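Local coordinates for protein nucleoporin nup120 (Schizosaccharomyces pombe, PDB 4GQ2) that serves as a structural component of the nuclear pore complex and can also dock transiently associated nuclear transport factors, at residues A[767-770]-A[771-774]; A[819-823]-A[824-828]; A[859-862]-A[863-867]; A[879-882]-A[883-887]; A[939-942]-A[943-947]. One frame throughout, in Å; residues are numbered along the deposited sequence.

Interaction 1: residues A[767-770]-A[771-774]; sequences VNTA and LQFF
A capping box joins Thr769 and Gln772 at the start of helix 770-777, with Thr769 as the N-cap residue. The hydroxyl OG1 of Thr769 accepts from the backbone N of Gln772 at 3.0 Å. Rotation about the first torsion (chi1 75°) sets OG1 between the backbone N and the carbonyl carbon of its own residue, turned into the first helical turn. The return half of the box is made by the amide oxygen of Gln772. Its OE1 accepts from Thr769 N at 3.0 Å and from Asn768 N at 2.9 Å, and the two donors meet it differently: the NH of Asn768 comes nearly in line with the C=O bond, at 175°, whereas the NH of Thr769 stands above the carbonyl plane. The Gln772 chain, extended beyond CG, crosses the Thr769 side chain at about a right angle, and its CG passes 3.1 Å from Thr769 OG1. Val767 packs on the base of the same side chain, its CG1 lying 3.6 Å from Gln772 CB and 3.9 Å from Phe773 CB. Further along, Phe773 N bonds to Thr769 O and Phe774 N to Ala770 O, the first regular helical bonds.

Around the cap, Gln772 packs on Ala676 and Ala679 of helix 672-703, while Asn768 ND2 bonds to Gln15 O. Three backbone NH groups at this buried helix start, those of Asn768, Thr769 and Gln772, are thus satisfied by two side-chain oxygens, and the two hydrogen bonds received by OE1 should restrict rotation of the Gln772 amide.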
loop_
_atom_site.group_PDB
_atom_site.type_symbol
_atom_site.label_atom_id
_atom_site.label_comp_id
_atom_site.label_asym_id
_atom_site.label_seq_id
_atom_site.Cartn_x
_atom_site.Cartn_y
_atom_site.Cartn_z
ATOM N N VAL A 767 -12.846 -4.205 0.722
ATOM C CA VAL A 767 -11.548 -4.132 0.066
ATOM C C VAL A 767 -10.413 -3.819 1.063
ATOM O O VAL A 767 -10.660 -3.237 2.120
ATOM C CB VAL A 767 -11.679 -3.103 -1.082
ATOM C CG1 VAL A 767 -10.629 -2.013 -1.029
ATOM C CG2 VAL A 767 -11.812 -3.806 -2.436
ATOM N N ASN A 768 -9.181 -4.217 0.738
ATOM C CA ASN A 768 -8.056 -4.096 1.681
ATOM C C ASN A 768 -7.132 -2.898 1.478
ATOM O O ASN A 768 -6.519 -2.415 2.431
ATOM C CB ASN A 768 -7.214 -5.381 1.707
ATOM C CG ASN A 768 -7.761 -6.430 2.659
ATOM O OD1 ASN A 768 -8.649 -6.159 3.455
ATOM N ND2 ASN A 768 -7.220 -7.639 2.582
ATOM N N THR A 769 -7.004 -2.430 0.243
ATOM C CA THR A 769 -6.117 -1.300 -0.032
ATOM C C THR A 769 -6.852 -0.144 -0.683
ATOM O O THR A 769 -7.914 -0.324 -1.292
ATOM C CB THR A 769 -4.930 -1.694 -0.926
ATOM O OG1 THR A 769 -5.384 -1.851 -2.275
ATOM C CG2 THR A 769 -4.288 -3.000 -0.437
ATOM N N ALA A 770 -6.263 1.045 -0.571
ATOM C CA ALA A 770 -6.779 2.229 -1.248
ATOM C C ALA A 770 -6.814 2.073 -2.778
ATOM O O ALA A 770 -7.688 2.633 -3.439
ATOM C CB ALA A 770 -5.975 3.459 -0.854
ATOM N N LEU A 771 -5.865 1.327 -3.339
ATOM C CA LEU A 771 -5.827 1.125 -4.790
ATOM C C LEU A 771 -6.891 0.128 -5.260
ATOM O O LEU A 771 -7.385 0.232 -6.373
ATOM C CB LEU A 771 -4.431 0.713 -5.264
ATOM C CG LEU A 771 -4.200 0.667 -6.777
ATOM C CD1 LEU A 771 -4.454 2.022 -7.423
ATOM C CD2 LEU A 771 -2.791 0.166 -7.101
ATOM N N GLN A 772 -7.244 -0.827 -4.403
ATOM C CA GLN A 772 -8.349 -1.747 -4.689
ATOM C C GLN A 772 -9.682 -0.997 -4.628
ATOM O O GLN A 772 -10.583 -1.251 -5.425
ATOM C CB GLN A 772 -8.347 -2.945 -3.717
ATOM C CG GLN A 772 -7.119 -3.844 -3.833
ATOM C CD GLN A 772 -6.951 -4.823 -2.681
ATOM O OE1 GLN A 772 -7.593 -4.705 -1.636
ATOM N NE2 GLN A 772 -6.074 -5.804 -2.871
ATOM N N PHE A 773 -9.798 -0.071 -3.679
ATOM C CA PHE A 773 -10.962 0.814 -3.555
ATOM C C PHE A 773 -11.117 1.659 -4.832
ATOM O O PHE A 773 -12.202 1.722 -5.414
ATOM C CB PHE A 773 -10.760 1.697 -2.324
ATOM C CG PHE A 773 -11.930 2.572 -1.974
ATOM C CD1 PHE A 773 -12.106 3.802 -2.589
ATOM C CD2 PHE A 773 -12.812 2.200 -0.961
ATOM C CE1 PHE A 773 -13.161 4.631 -2.235
ATOM C CE2 PHE A 773 -13.871 3.024 -0.604
ATOM C CZ PHE A 773 -14.045 4.245 -1.239
ATOM N N PHE A 774 -10.030 2.298 -5.269
ATOM C CA PHE A 774 -10.016 3.009 -6.551
ATOM C C PHE A 774 -10.451 2.091 -7.696
ATOM O O PHE A 774 -11.231 2.490 -8.564
ATOM C CB PHE A 774 -8.614 3.547 -6.838
ATOM C CG PHE A 774 -8.470 4.203 -8.188
ATOM C CD1 PHE A 774 -8.994 5.476 -8.424
ATOM C CD2 PHE A 774 -7.796 3.560 -9.215
ATOM C CE1 PHE A 774 -8.836 6.092 -9.651
ATOM C CE2 PHE A 774 -7.644 4.170 -10.457
ATOM C CZ PHE A 774 -8.167 5.439 -10.677
#

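Interaction 2: residues A[819-823]-A[824-828]; sequences KLFLF and KQYNA
Phe821 and Tyr826 meet as an offset edge-to-face aromatic pair, the edge of Tyr826 directed at the face of Phe821. The centroids are 5.2 Å apart and the planes make 62°, which excludes a parallel stack. The touching atom is CE1 of Tyr826, which stands over the rim of the Phe821 ring and comes within 3.5 Å of Phe821 CE1. Phe821 has CG anti to the backbone N (chi1 -172°), a setting that swings its ring toward the following turn. A second, aliphatic contact accompanies the rings: Leu820 CD2 lies 4.1 Å from Gln825 CB, and Leu820 CD1 is 4.2 Å from Ala828 CB.

The backbone that holds these groups together is a Schellman motif ending helix 812-822. Its two bonds run from Gln825 N to Leu820 O at 2.9 Å and from Lys824 N to Phe821 O at 2.7 Å. Lys824, at the C-prime position, has positive phi (66°) and reverses the chain, and Gln825 then forms the centre of an inverse gamma turn and the N-cap of helix 826-832. CA of Lys824 also lies over one face of the Tyr826 ring, offset toward its rim. Farther out, the amide oxygen of Gln825 is fixed by the backbone N of Glu744.

The turn therefore links two successive helices of the C-terminal HEAT-repeat region. Helix 840-852 packs against both rings through Lys852, and against Phe821 also through Leu848 and Ile849, while Leu820 reaches back to Phe773 of helix 770-777.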
loop_
_atom_site.group_PDB
_atom_site.type_symbol
_atom_site.label_atom_id
_atom_site.label_comp_id
_atom_site.label_asym_id
_atom_site.label_seq_id
_atom_site.Cartn_x
_atom_site.Cartn_y
_atom_site.Cartn_z
ATOM N N LYS A 819 -14.478 9.918 -1.795
ATOM C CA LYS A 819 -15.120 8.612 -1.620
ATOM C C LYS A 819 -14.582 7.862 -0.410
ATOM O O LYS A 819 -15.344 7.235 0.338
ATOM C CB LYS A 819 -14.977 7.754 -2.872
ATOM C CG LYS A 819 -15.913 8.136 -4.006
ATOM C CD LYS A 819 -17.367 7.865 -3.640
ATOM C CE LYS A 819 -18.292 8.080 -4.826
ATOM N NZ LYS A 819 -18.091 9.411 -5.460
ATOM N N LEU A 820 -13.269 7.931 -0.215
ATOM C CA LEU A 820 -12.639 7.305 0.948
ATOM C C LEU A 820 -13.232 7.901 2.220
ATOM O O LEU A 820 -13.529 7.181 3.177
ATOM C CB LEU A 820 -11.113 7.481 0.919
ATOM C CG LEU A 820 -10.311 6.598 -0.052
ATOM C CD1 LEU A 820 -8.858 7.059 -0.153
ATOM C CD2 LEU A 820 -10.372 5.139 0.371
ATOM N N PHE A 821 -13.417 9.221 2.198
ATOM C CA PHE A 821 -13.979 9.939 3.323
ATOM C C PHE A 821 -15.382 9.438 3.620
ATOM O O PHE A 821 -15.667 9.041 4.750
ATOM C CB PHE A 821 -13.971 11.453 3.081
ATOM C CG PHE A 821 -14.369 12.247 4.289
ATOM C CD1 PHE A 821 -13.430 12.552 5.272
ATOM C CD2 PHE A 821 -15.689 12.668 4.462
ATOM C CE1 PHE A 821 -13.794 13.276 6.398
ATOM C CE2 PHE A 821 -16.058 13.390 5.590
ATOM C CZ PHE A 821 -15.108 13.695 6.559
ATOM N N LEU A 822 -16.239 9.428 2.602
ATOM C CA LEU A 822 -17.598 8.874 2.719
ATOM C C LEU A 822 -17.620 7.474 3.327
ATOM O O LEU A 822 -18.587 7.104 3.989
ATOM C CB LEU A 822 -18.286 8.846 1.348
ATOM C CG LEU A 822 -19.232 9.959 0.880
ATOM C CD1 LEU A 822 -19.354 11.149 1.830
ATOM C CD2 LEU A 822 -18.829 10.411 -0.519
ATOM N N PHE A 823 -16.564 6.697 3.090
ATOM C CA PHE A 823 -16.466 5.341 3.641
ATOM C C PHE A 823 -15.657 5.313 4.932
ATOM O O PHE A 823 -15.272 4.246 5.414
ATOM C CB PHE A 823 -15.929 4.350 2.601
ATOM C CG PHE A 823 -16.992 3.828 1.673
ATOM C CD1 PHE A 823 -17.489 4.623 0.643
ATOM C CD2 PHE A 823 -17.510 2.546 1.839
ATOM C CE1 PHE A 823 -18.485 4.153 -0.207
ATOM C CE2 PHE A 823 -18.508 2.069 0.998
ATOM C CZ PHE A 823 -18.993 2.872 -0.032
ATOM N N LYS A 824 -15.427 6.500 5.492
ATOM C CA LYS A 824 -14.879 6.647 6.847
ATOM C C LYS A 824 -13.452 6.121 6.941
ATOM O O LYS A 824 -12.998 5.700 8.007
ATOM C CB LYS A 824 -15.808 5.995 7.886
ATOM C CG LYS A 824 -17.250 6.475 7.780
ATOM C CD LYS A 824 -18.121 5.995 8.928
ATOM C CE LYS A 824 -19.463 6.718 8.916
ATOM N NZ LYS A 824 -20.266 6.486 10.150
ATOM N N GLN A 825 -12.752 6.166 5.809
ATOM C CA GLN A 825 -11.341 5.818 5.743
ATOM C C GLN A 825 -10.493 7.051 6.052
ATOM O O GLN A 825 -9.724 7.544 5.204
ATOM C CB GLN A 825 -10.990 5.214 4.374
ATOM C CG GLN A 825 -11.637 3.859 4.115
ATOM C CD GLN A 825 -11.182 2.803 5.107
ATOM O OE1 GLN A 825 -10.031 2.804 5.545
ATOM N NE2 GLN A 825 -12.083 1.898 5.469
ATOM N N TYR A 826 -10.633 7.527 7.287
ATOM C CA TYR A 826 -10.059 8.799 7.707
ATOM C C TYR A 826 -8.540 8.800 7.710
ATOM O O TYR A 826 -7.921 9.796 7.324
ATOM C CB TYR A 826 -10.620 9.216 9.071
ATOM C CG TYR A 826 -12.134 9.368 9.078
ATOM C CD1 TYR A 826 -12.782 10.103 8.084
ATOM C CD2 TYR A 826 -12.913 8.796 10.085
ATOM C CE1 TYR A 826 -14.158 10.246 8.077
ATOM C CE2 TYR A 826 -14.296 8.939 10.090
ATOM C CZ TYR A 826 -14.909 9.669 9.083
ATOM O OH TYR A 826 -16.275 9.832 9.064
ATOM N N ASN A 827 -7.940 7.686 8.126
ATOM C CA ASN A 827 -6.481 7.558 8.117
ATOM C C ASN A 827 -5.916 7.636 6.685
ATOM O O ASN A 827 -5.003 8.419 6.411
ATOM C CB ASN A 827 -6.047 6.269 8.821
ATOM C CG ASN A 827 -4.536 6.111 8.878
ATOM O OD1 ASN A 827 -3.844 6.801 9.638
ATOM N ND2 ASN A 827 -4.014 5.191 8.073
ATOM N N ALA A 828 -6.491 6.852 5.774
ATOM C CA ALA A 828 -6.123 6.907 4.356
ATOM C C ALA A 828 -6.147 8.340 3.851
ATOM O O ALA A 828 -5.158 8.823 3.291
ATOM C CB ALA A 828 -7.067 6.044 3.529
#

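Interaction 3: residues A[859-862]-A[863-867]; sequences AVRC and FKTTS
Phe863 and Ala859, one helical turn apart, form the tight side of this contact. The backbone N of Phe863 bonds to Ala859 O at 2.9 Å, with the donor in the carbonyl plane, and the ring begins close to the same oxygen: CD2 of Phe863 is 3.3 Å from Ala859 O. Farther out on the ring the contact is looser, CE2 lying 4.3 Å from Ala859 CB. Beyond the two segments, the ring packs on Leu903 and Leu907 of helix 895-909, on Phe919 of helix 913-925 and on Ala847 of helix 840-852. Cys862 also faces helix 840-852, touching Ala847 and Tyr850.

These residues form the last turns of helix 856-864 within the HEAT-repeat region, where the bonding pattern changes as the helix ends. Lys864 N still reaches Val860 O, but Thr865 N turns to Cys862 O at 3.2 Å, three residues back, arriving well above the carbonyl plane.

On the solvent side the contacts are made by long, flexible chains. The extended Lys864 chain runs alongside Val860, pointing the same way, with its CE 3.8 Å from Val860 CG1. Arg861, bent at its second torsion (chi2 65°), crosses Thr865 at about a right angle, with the Thr865 methyl over one guanidinium face, toward its rim, CG2 being 3.8 Å from Arg861 NH1. The chain of another protein packs against Arg861 through a polar side chain.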
loop_
_atom_site.group_PDB
_atom_site.type_symbol
_atom_site.label_atom_id
_atom_site.label_comp_id
_atom_site.label_asym_id
_atom_site.label_seq_id
_atom_site.Cartn_x
_atom_site.Cartn_y
_atom_site.Cartn_z
ATOM N N ALA A 859 -8.236 22.322 10.673
ATOM C CA ALA A 859 -9.555 22.279 10.056
ATOM C C ALA A 859 -10.144 23.681 9.892
ATOM O O ALA A 859 -10.594 24.055 8.796
ATOM C CB ALA A 859 -10.494 21.406 10.883
ATOM N N VAL A 860 -10.138 24.444 10.989
ATOM C CA VAL A 860 -10.723 25.784 11.023
ATOM C C VAL A 860 -9.997 26.720 10.070
ATOM O O VAL A 860 -10.633 27.530 9.386
ATOM C CB VAL A 860 -10.742 26.366 12.450
ATOM C CG1 VAL A 860 -10.981 27.868 12.420
ATOM C CG2 VAL A 860 -11.811 25.676 13.282
ATOM N N ARG A 861 -8.675 26.588 10.011
ATOM C CA ARG A 861 -7.857 27.383 9.094
ATOM C C ARG A 861 -8.258 27.131 7.635
ATOM O O ARG A 861 -8.370 28.072 6.842
ATOM C CB ARG A 861 -6.370 27.088 9.321
ATOM C CG ARG A 861 -5.428 27.716 8.304
ATOM C CD ARG A 861 -5.456 29.234 8.387
ATOM N NE ARG A 861 -4.450 29.841 7.518
ATOM C CZ ARG A 861 -4.484 31.103 7.100
ATOM N NH1 ARG A 861 -5.479 31.906 7.463
ATOM N NH2 ARG A 861 -3.517 31.568 6.313
ATOM N N CYS A 862 -8.482 25.860 7.297
ATOM C CA CYS A 862 -8.913 25.460 5.950
ATOM C C CYS A 862 -10.338 25.945 5.660
ATOM O O CYS A 862 -10.619 26.443 4.569
ATOM C CB CYS A 862 -8.812 23.935 5.780
ATOM S SG CYS A 862 -7.119 23.293 5.678
ATOM N N PHE A 863 -11.223 25.822 6.650
ATOM C CA PHE A 863 -12.590 26.334 6.551
ATOM C C PHE A 863 -12.657 27.826 6.198
ATOM O O PHE A 863 -13.553 28.251 5.478
ATOM C CB PHE A 863 -13.353 26.103 7.862
ATOM C CG PHE A 863 -13.884 24.704 8.039
ATOM C CD1 PHE A 863 -14.444 24.003 6.972
ATOM C CD2 PHE A 863 -13.856 24.097 9.291
ATOM C CE1 PHE A 863 -14.940 22.715 7.146
ATOM C CE2 PHE A 863 -14.352 22.814 9.475
ATOM C CZ PHE A 863 -14.894 22.119 8.400
ATOM N N LYS A 864 -11.717 28.614 6.713
ATOM C CA LYS A 864 -11.724 30.068 6.509
ATOM C C LYS A 864 -10.946 30.535 5.280
ATOM O O LYS A 864 -10.991 31.716 4.938
ATOM C CB LYS A 864 -11.169 30.790 7.733
ATOM C CG LYS A 864 -11.969 30.610 9.012
ATOM C CD LYS A 864 -11.391 31.483 10.124
ATOM C CE LYS A 864 -12.174 31.323 11.417
ATOM N NZ LYS A 864 -11.624 32.201 12.490
ATOM N N THR A 865 -10.229 29.630 4.622
ATOM C CA THR A 865 -9.506 29.994 3.403
ATOM C C THR A 865 -10.228 29.463 2.170
ATOM O O THR A 865 -9.684 29.474 1.070
ATOM C CB THR A 865 -8.043 29.505 3.418
ATOM O OG1 THR A 865 -8.023 28.084 3.573
ATOM C CG2 THR A 865 -7.261 30.143 4.573
ATOM N N THR A 866 -11.455 28.988 2.366
ATOM C CA THR A 866 -12.289 28.510 1.263
ATOM C C THR A 866 -13.754 28.859 1.485
ATOM O O THR A 866 -14.135 29.340 2.553
ATOM C CB THR A 866 -12.158 26.986 1.041
ATOM O OG1 THR A 866 -12.816 26.627 -0.180
ATOM C CG2 THR A 866 -12.793 26.196 2.181
ATOM N N SER A 867 -14.565 28.603 0.463
ATOM C CA SER A 867 -15.999 28.832 0.513
ATOM C C SER A 867 -16.692 27.854 -0.424
ATOM O O SER A 867 -16.152 27.512 -1.473
ATOM C CB SER A 867 -16.317 30.267 0.088
ATOM O OG SER A 867 -17.707 30.518 0.162
#

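Interaction 4: residues A[879-882]-A[883-887]; sequences VLRE and FQEIA
Arg881 meets Glu885 one turn further along helix 881-889, the two side chains lying side by side and pointing the same way. The Arg881 chain leaves CB with chi1 65°, runs on through CG and CD, and bends at the third torsion so that the guanidinium turns toward Glu885. NE then lies 3.6 Å from Glu885 OE2, and NH2 is nearer, at 3.2 Å from the same oxygen. This last pair is a salt bridge with a weak hydrogen bond, bent to 135°; the guanidinium and carboxylate planes stand 82° apart, which precludes a flat two-pronged pairing. NH1 has a long approach to Glu882 OE2, at 3.9 Å, and Glu882 OE1 is itself paired with Lys906.

Behind these charges, Glu885 N bonds to Arg881 O at 2.8 Å and Gln884 N to Leu880 O at 2.9 Å. A water donates to Val879 O and accepts from Phe883 N, linking the two residues. Gln884 lies across Leu880, its NE2 bonded to Thr874 O and Tyr871 O. The result is an i to i+4 salt bridge on an exposed helix face, extended to Glu882 as a three-residue network in the HEAT-repeat region.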
loop_
_atom_site.group_PDB
_atom_site.type_symbol
_atom_site.label_atom_id
_atom_site.label_comp_id
_atom_site.label_asym_id
_atom_site.label_seq_id
_atom_site.Cartn_x
_atom_site.Cartn_y
_atom_site.Cartn_z
ATOM N N VAL A 879 -20.384 14.831 0.014
ATOM C CA VAL A 879 -19.958 15.614 1.191
ATOM C C VAL A 879 -20.621 16.993 1.213
ATOM O O VAL A 879 -20.654 17.643 2.245
ATOM C CB VAL A 879 -18.418 15.795 1.320
ATOM C CG1 VAL A 879 -17.753 14.515 1.788
ATOM C CG2 VAL A 879 -17.794 16.301 0.023
ATOM N N LEU A 880 -21.145 17.426 0.067
ATOM C CA LEU A 880 -21.779 18.739 -0.062
ATOM C C LEU A 880 -23.253 18.746 0.352
ATOM O O LEU A 880 -23.868 19.810 0.413
ATOM C CB LEU A 880 -21.631 19.277 -1.490
ATOM C CG LEU A 880 -20.224 19.487 -2.062
ATOM C CD1 LEU A 880 -20.291 20.220 -3.393
ATOM C CD2 LEU A 880 -19.340 20.252 -1.093
ATOM N N ARG A 881 -23.812 17.572 0.649
ATOM C CA ARG A 881 -25.246 17.462 0.949
ATOM C C ARG A 881 -25.717 18.358 2.100
ATOM O O ARG A 881 -26.706 19.076 1.947
ATOM C CB ARG A 881 -25.704 15.999 1.137
ATOM C CG ARG A 881 -25.119 15.269 2.340
ATOM C CD ARG A 881 -25.895 13.999 2.660
ATOM N NE ARG A 881 -27.084 14.270 3.468
ATOM C CZ ARG A 881 -27.095 14.337 4.798
ATOM N NH1 ARG A 881 -25.977 14.151 5.494
ATOM N NH2 ARG A 881 -28.227 14.591 5.440
ATOM N N GLU A 882 -25.005 18.339 3.226
ATOM C CA GLU A 882 -25.401 19.135 4.393
ATOM C C GLU A 882 -25.421 20.636 4.093
ATOM O O GLU A 882 -26.331 21.346 4.514
ATOM C CB GLU A 882 -24.515 18.836 5.605
ATOM C CG GLU A 882 -24.776 17.473 6.235
ATOM C CD GLU A 882 -23.865 17.164 7.416
ATOM O OE1 GLU A 882 -22.747 17.716 7.500
ATOM O OE2 GLU A 882 -24.270 16.353 8.271
ATOM N N PHE A 883 -24.418 21.107 3.358
ATOM C CA PHE A 883 -24.380 22.493 2.942
ATOM C C PHE A 883 -25.510 22.805 1.973
ATOM O O PHE A 883 -26.162 23.845 2.087
ATOM C CB PHE A 883 -23.053 22.849 2.275
ATOM C CG PHE A 883 -23.074 24.193 1.605
ATOM C CD1 PHE A 883 -23.239 25.357 2.358
ATOM C CD2 PHE A 883 -22.962 24.299 0.225
ATOM C CE1 PHE A 883 -23.289 26.596 1.740
ATOM C CE2 PHE A 883 -23.000 25.535 -0.393
ATOM C CZ PHE A 883 -23.165 26.685 0.363
ATOM N N GLN A 884 -25.720 21.909 1.011
ATOM C CA GLN A 884 -26.707 22.120 -0.044
ATOM C C GLN A 884 -28.152 22.048 0.445
ATOM O O GLN A 884 -29.036 22.661 -0.154
ATOM C CB GLN A 884 -26.482 21.146 -1.192
ATOM C CG GLN A 884 -25.314 21.535 -2.074
ATOM C CD GLN A 884 -24.956 20.451 -3.064
ATOM O OE1 GLN A 884 -25.324 19.290 -2.886
ATOM N NE2 GLN A 884 -24.232 20.824 -4.117
ATOM N N GLU A 885 -28.384 21.302 1.524
ATOM C CA GLU A 885 -29.704 21.240 2.153
ATOM C C GLU A 885 -30.070 22.601 2.738
ATOM O O GLU A 885 -31.212 23.057 2.612
ATOM C CB GLU A 885 -29.738 20.171 3.243
ATOM C CG GLU A 885 -29.923 18.755 2.719
ATOM C CD GLU A 885 -29.787 17.693 3.798
ATOM O OE1 GLU A 885 -29.531 18.041 4.972
ATOM O OE2 GLU A 885 -29.933 16.500 3.461
ATOM N N ILE A 886 -29.084 23.233 3.370
ATOM C CA ILE A 886 -29.221 24.577 3.913
ATOM C C ILE A 886 -29.390 25.601 2.786
ATOM O O ILE A 886 -30.239 26.487 2.876
ATOM C CB ILE A 886 -28.033 24.927 4.841
ATOM C CG1 ILE A 886 -28.134 24.115 6.145
ATOM C CG2 ILE A 886 -27.982 26.424 5.139
ATOM C CD1 ILE A 886 -26.874 24.107 6.992
ATOM N N ALA A 887 -28.604 25.458 1.717
ATOM C CA ALA A 887 -28.683 26.367 0.577
ATOM C C ALA A 887 -30.060 26.332 -0.086
ATOM O O ALA A 887 -30.605 27.380 -0.450
ATOM C CB ALA A 887 -27.604 26.045 -0.437
HETATM O O HOH W 1 -21.727 19.857 3.025
#

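Interaction 5: residues A[939-942]-A[943-947]; sequences THET and LKTAC
Thr945 and Glu941 face each other across one turn of helix 932-949, the final helix of the modelled chain, within the HEAT-repeat region.

Backbone hydrogen bonds set the spacing. Leu943 N reaches Thr939 O, Lys944 N reaches His940 O, Thr945 N reaches Glu941 O at 2.8 Å and Ala946 N reaches Thr942 O, also at 2.8 Å. These are the i to i+4 bonds of a regular alpha helix, and the N-H...O angle of 170° for Ala946 shows how straight the last of them is.

The side-chain hydroxyl of Thr945 adds a polar contact to the same carbonyl row. A chi1 of 55° folds OG1 back along the helix. There it lies 2.8 Å from Glu941 O and 2.9 Å from Thr942 O.

Within the helix, the Glu941 carboxylate makes van der Waals contacts. The Glu941 chain, bent at its second torsion, crosses the Thr945 side chain at about a right angle and the Lys944 chain obliquely. OE1 is 3.6 Å from Lys944 CD, but 5.2 Å separates OE1 from Lys944 NZ, too far for a salt bridge, although the opposite charges could still attract weakly.

Polar partners also lie on two other helices: Glu941 OE2 bonds to Ser904 OG on helix 895-909, and Thr942 OG1 bonds to Ser920 OG on helix 913-925. On the Thr945 side, the methyl CG2 approaches Glu941 OE2 to 3.4 Å.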
loop_
_atom_site.group_PDB
_atom_site.type_symbol
_atom_site.label_atom_id
_atom_site.label_comp_id
_atom_site.label_asym_id
_atom_site.label_seq_id
_atom_site.Cartn_x
_atom_site.Cartn_y
_atom_site.Cartn_z
ATOM N N THR A 939 -29.847 32.913 14.532
ATOM C CA THR A 939 -29.924 33.326 15.938
ATOM C C THR A 939 -30.256 32.130 16.818
ATOM O O THR A 939 -29.805 32.054 17.967
ATOM C CB THR A 939 -30.950 34.450 16.192
ATOM O OG1 THR A 939 -32.275 33.947 15.986
ATOM C CG2 THR A 939 -30.702 35.650 15.278
ATOM N N HIS A 940 -31.046 31.204 16.272
ATOM C CA HIS A 940 -31.278 29.903 16.905
ATOM C C HIS A 940 -29.968 29.201 17.145
ATOM O O HIS A 940 -29.680 28.790 18.273
ATOM C CB HIS A 940 -32.188 29.041 16.039
ATOM C CG HIS A 940 -33.662 29.350 16.193
ATOM N ND1 HIS A 940 -34.623 28.484 15.824
ATOM C CD2 HIS A 940 -34.318 30.468 16.709
ATOM C CE1 HIS A 940 -35.830 29.022 16.074
ATOM N NE2 HIS A 940 -35.640 30.233 16.618
ATOM N N GLU A 941 -29.154 29.076 16.096
ATOM C CA GLU A 941 -27.838 28.451 16.225
ATOM C C GLU A 941 -26.891 29.196 17.166
ATOM O O GLU A 941 -26.164 28.560 17.932
ATOM C CB GLU A 941 -27.179 28.214 14.861
ATOM C CG GLU A 941 -27.348 26.788 14.348
ATOM C CD GLU A 941 -26.442 25.782 15.046
ATOM O OE1 GLU A 941 -26.955 24.741 15.512
ATOM O OE2 GLU A 941 -25.217 26.021 15.123
ATOM N N THR A 942 -26.903 30.528 17.124
ATOM C CA THR A 942 -26.092 31.307 18.062
ATOM C C THR A 942 -26.383 30.911 19.514
ATOM O O THR A 942 -25.453 30.638 20.283
ATOM C CB THR A 942 -26.276 32.828 17.883
ATOM O OG1 THR A 942 -25.959 33.192 16.538
ATOM C CG2 THR A 942 -25.356 33.593 18.831
ATOM N N LEU A 943 -27.668 30.878 19.876
ATOM C CA LEU A 943 -28.086 30.493 21.226
ATOM C C LEU A 943 -27.509 29.130 21.570
ATOM O O LEU A 943 -26.745 28.988 22.529
ATOM C CB LEU A 943 -29.618 30.460 21.354
ATOM C CG LEU A 943 -30.405 31.777 21.359
ATOM C CD1 LEU A 943 -31.904 31.499 21.378
ATOM C CD2 LEU A 943 -30.008 32.677 22.525
ATOM N N LYS A 944 -27.871 28.146 20.754
ATOM C CA LYS A 944 -27.411 26.769 20.883
ATOM C C LYS A 944 -25.888 26.652 21.054
ATOM O O LYS A 944 -25.410 25.797 21.805
ATOM C CB LYS A 944 -27.882 25.980 19.659
ATOM C CG LYS A 944 -27.796 24.470 19.768
ATOM C CD LYS A 944 -28.574 23.823 18.628
ATOM C CE LYS A 944 -28.056 22.433 18.299
ATOM N NZ LYS A 944 -28.159 21.503 19.457
ATOM N N THR A 945 -25.136 27.517 20.374
ATOM C CA THR A 945 -23.675 27.424 20.376
ATOM C C THR A 945 -23.016 28.177 21.536
ATOM O O THR A 945 -22.127 27.632 22.201
ATOM C CB THR A 945 -23.060 27.846 19.023
ATOM O OG1 THR A 945 -23.500 29.163 18.678
ATOM C CG2 THR A 945 -23.472 26.870 17.930
ATOM N N ALA A 946 -23.456 29.415 21.772
ATOM C CA ALA A 946 -22.995 30.222 22.909
ATOM C C ALA A 946 -23.198 29.492 24.235
ATOM O O ALA A 946 -22.291 29.450 25.077
ATOM C CB ALA A 946 -23.703 31.570 22.934
ATOM N N CYS A 947 -24.387 28.911 24.399
ATOM C CA CYS A 947 -24.756 28.166 25.604
ATOM C C CYS A 947 -23.831 26.973 25.854
ATOM O O CYS A 947 -23.483 26.677 26.999
ATOM C CB CYS A 947 -26.219 27.713 25.519
ATOM S SG CYS A 947 -26.772 26.551 26.795
#

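In the fold
The five contacts follow one another along the chain, and interactions 2 to 5 all lie in the HEAT-repeat region. Interaction 1 touches interaction 2 directly, with centres about 11 Å apart: Phe773 CZ lies 3.9 Å from Phe823 CD1, so the capped helix start packs on the helix end that the Schellman motif closes. Interaction 2 in turn meets interaction 4 where Leu822 CD1 comes 3.7 Å from Val879 CG1. Interactions 3, 4 and 5 do not touch one another; their centres are about 17 to 21 Å apart, but helix 895-909 packs against side chains of all three. Interactions 1 and 5 are the farthest apart, at about 42 Å between centres.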